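Local coordinates for type 2A phosphatase-associated protein 42 (Saccharomyces cerevisiae, PDB 2V0P) that binds and regulates type 2A-like protein phosphatase catalytic subunits, inhibiting SIT4 and so taking part in negative regulation of the TOR signalling pathway, at residues Ile112-Leu117 and Leu213-Asn218. Numbering follows the deposited sequence.
Sequences INFLTL and LDTINN
L115 and T215 meet end to end where helices 93-120 and 199-231 pack antiparallel (150° between the local axes) in the tetratricopeptide repeat-like, all-helical N-terminal domain of Tap42. The axes stay 10.5 Å apart, and no hydrogen bond joins the two segments; their side chains meet by van der Waals contact. Most of the apolar contact centres on one methyl. Both branches of L115 straddle T215 CG2, with L115 CD1 and CD2 each 3.7 Å from it. Branched leucine suits this place because its two methyls form a fork that receives a single small group. On the T215 side, chi1 of -67° sets OG1 beside the backbone N and CG2 anti to it, which directs the methyl at that fork. I216 adds to the apolar patch from one helical position further on: its bond to CB does not aim at the partner helix, but the end of the chain comes nearer, and I216 CD1 lies 4.1 Å from L115 CD1, the two side chains meeting at about a right angle. With L115 cut back to an alanine, T215 CG2 and I216 CD1 would probably lose this apolar neighbour, and a gap would be likely to open between the helices. The polar end of T215 is accommodated differently. OG1 bonds to the backbone oxygen of F211 one turn earlier, which satisfies a buried hydroxyl within its own helix; this makes threonine fitting here, one branch serving the backbone and the other the core. The ring of F114 lies beside T215 and also packs on L208 and F211 of helix 199-231, so a large apolar ring suits this buried place. It also meets the ring of Y77 on helix 75-83, at about 45° between planes, tying a third helix to the pair. Toward T215 the phenyl presents its edge, with F114 CD2 3.7 Å from T215 OG1, which lies near the ring plane.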
loop_
_atom_site.group_PDB
_atom_site.type_symbol
_atom_site.label_atom_id
_atom_site.label_comp_id
_atom_site.label_asym_id
_atom_site.label_seq_id
_atom_site.Cartn_x
_atom_site.Cartn_y
_atom_site.Cartn_z
ATOM N N ILE A 112 19.436 5.077 -6.027
ATOM C CA ILE A 112 20.371 5.141 -4.911
ATOM C C ILE A 112 21.843 5.488 -5.320
ATOM O O ILE A 112 22.521 6.284 -4.679
ATOM C CB ILE A 112 20.221 3.904 -3.985
ATOM C CG1 ILE A 112 18.768 3.888 -3.409
ATOM C CG2 ILE A 112 21.238 3.925 -2.887
ATOM C CD1 ILE A 112 18.482 2.749 -2.471
ATOM N N ASN A 113 22.279 4.894 -6.421
ATOM C CA ASN A 113 23.496 5.302 -7.127
ATOM C C ASN A 113 23.551 6.824 -7.330
ATOM O O ASN A 113 24.495 7.420 -6.941
ATOM C CB ASN A 113 23.565 4.557 -8.474
ATOM C CG ASN A 113 23.888 3.108 -8.312
ATOM O OD1 ASN A 113 24.216 2.684 -7.239
ATOM N ND2 ASN A 113 23.838 2.331 -9.410
ATOM N N PHE A 114 22.488 7.421 -7.870
ATOM C CA PHE A 114 22.372 8.826 -8.107
ATOM C C PHE A 114 22.590 9.643 -6.791
ATOM O O PHE A 114 23.370 10.492 -6.794
ATOM C CB PHE A 114 21.055 9.146 -8.763
ATOM C CG PHE A 114 20.742 10.621 -8.889
ATOM C CD1 PHE A 114 21.594 11.498 -9.608
ATOM C CD2 PHE A 114 19.581 11.136 -8.338
ATOM C CE1 PHE A 114 21.309 12.841 -9.716
ATOM C CE2 PHE A 114 19.262 12.539 -8.493
ATOM C CZ PHE A 114 20.163 13.386 -9.176
ATOM N N LEU A 115 21.897 9.319 -5.699
ATOM C CA LEU A 115 22.026 10.035 -4.446
ATOM C C LEU A 115 23.394 9.839 -3.853
ATOM O O LEU A 115 23.982 10.757 -3.298
ATOM C CB LEU A 115 20.910 9.610 -3.418
ATOM C CG LEU A 115 19.475 9.766 -3.898
ATOM C CD1 LEU A 115 18.457 9.241 -2.831
ATOM C CD2 LEU A 115 19.055 11.145 -4.347
ATOM N N THR A 116 23.911 8.640 -3.947
ATOM C CA THR A 116 25.163 8.375 -3.413
ATOM C C THR A 116 26.238 9.263 -4.150
ATOM O O THR A 116 27.135 9.818 -3.519
ATOM C CB THR A 116 25.455 6.956 -3.565
ATOM O OG1 THR A 116 24.572 6.223 -2.691
ATOM C CG2 THR A 116 26.902 6.650 -3.233
ATOM N N LEU A 117 26.048 9.404 -5.455
ATOM C CA LEU A 117 26.949 10.194 -6.301
ATOM C C LEU A 117 26.871 11.644 -5.877
ATOM O O LEU A 117 27.913 12.254 -5.724
ATOM C CB LEU A 117 26.579 10.072 -7.770
ATOM C CG LEU A 117 27.448 10.845 -8.792
ATOM C CD1 LEU A 117 28.817 10.330 -8.780
ATOM C CD2 LEU A 117 26.849 10.648 -10.125
ATOM N N LEU A 213 15.209 15.430 -4.700
ATOM C CA LEU A 213 13.966 15.432 -3.973
ATOM C C LEU A 213 12.942 14.489 -4.694
ATOM O O LEU A 213 12.397 13.663 -4.042
ATOM C CB LEU A 213 13.459 16.835 -3.769
ATOM C CG LEU A 213 14.395 17.588 -2.781
ATOM C CD1 LEU A 213 14.299 19.028 -3.058
ATOM C CD2 LEU A 213 13.991 17.321 -1.311
ATOM N N ASP A 214 12.754 14.626 -6.005
ATOM C CA ASP A 214 11.891 13.783 -6.789
ATOM C C ASP A 214 12.198 12.334 -6.525
ATOM O O ASP A 214 11.296 11.567 -6.357
ATOM C CB ASP A 214 12.083 14.046 -8.309
ATOM C CG ASP A 214 11.008 13.336 -9.174
ATOM O OD1 ASP A 214 9.798 13.504 -8.863
ATOM O OD2 ASP A 214 11.365 12.635 -10.149
ATOM N N THR A 215 13.474 11.980 -6.463
ATOM C CA THR A 215 13.989 10.617 -6.221
ATOM C C THR A 215 13.387 9.978 -4.977
ATOM O O THR A 215 13.004 8.822 -5.001
ATOM C CB THR A 215 15.561 10.617 -6.179
ATOM O OG1 THR A 215 16.005 10.931 -7.473
ATOM C CG2 THR A 215 16.182 9.279 -5.803
ATOM N N ILE A 216 13.287 10.730 -3.890
ATOM C CA ILE A 216 12.726 10.149 -2.701
ATOM C C ILE A 216 11.292 9.632 -3.001
ATOM O O ILE A 216 10.993 8.557 -2.617
ATOM C CB ILE A 216 12.771 11.101 -1.479
ATOM C CG1 ILE A 216 14.220 11.382 -1.038
ATOM C CG2 ILE A 216 11.911 10.547 -0.326
ATOM C CD1 ILE A 216 15.077 10.220 -0.737
ATOM N N ASN A 217 10.489 10.391 -3.715
ATOM C CA ASN A 217 9.159 9.982 -4.126
ATOM C C ASN A 217 9.140 8.752 -4.997
ATOM O O ASN A 217 8.262 7.930 -4.899
ATOM C CB ASN A 217 8.421 11.081 -4.840
ATOM C CG ASN A 217 7.960 12.184 -3.878
ATOM O OD1 ASN A 217 7.657 11.930 -2.720
ATOM N ND2 ASN A 217 7.905 13.382 -4.368
ATOM N N ASN A 218 10.115 8.660 -5.882
ATOM C CA ASN A 218 10.173 7.535 -6.738
ATOM C C ASN A 218 10.650 6.315 -5.999
ATOM O O ASN A 218 10.175 5.198 -6.290
ATOM C CB ASN A 218 11.059 7.852 -7.966
ATOM C CG ASN A 218 10.613 9.056 -8.698
ATOM O OD1 ASN A 218 9.483 9.343 -8.767
ATOM N ND2 ASN A 218 11.569 9.835 -9.200
#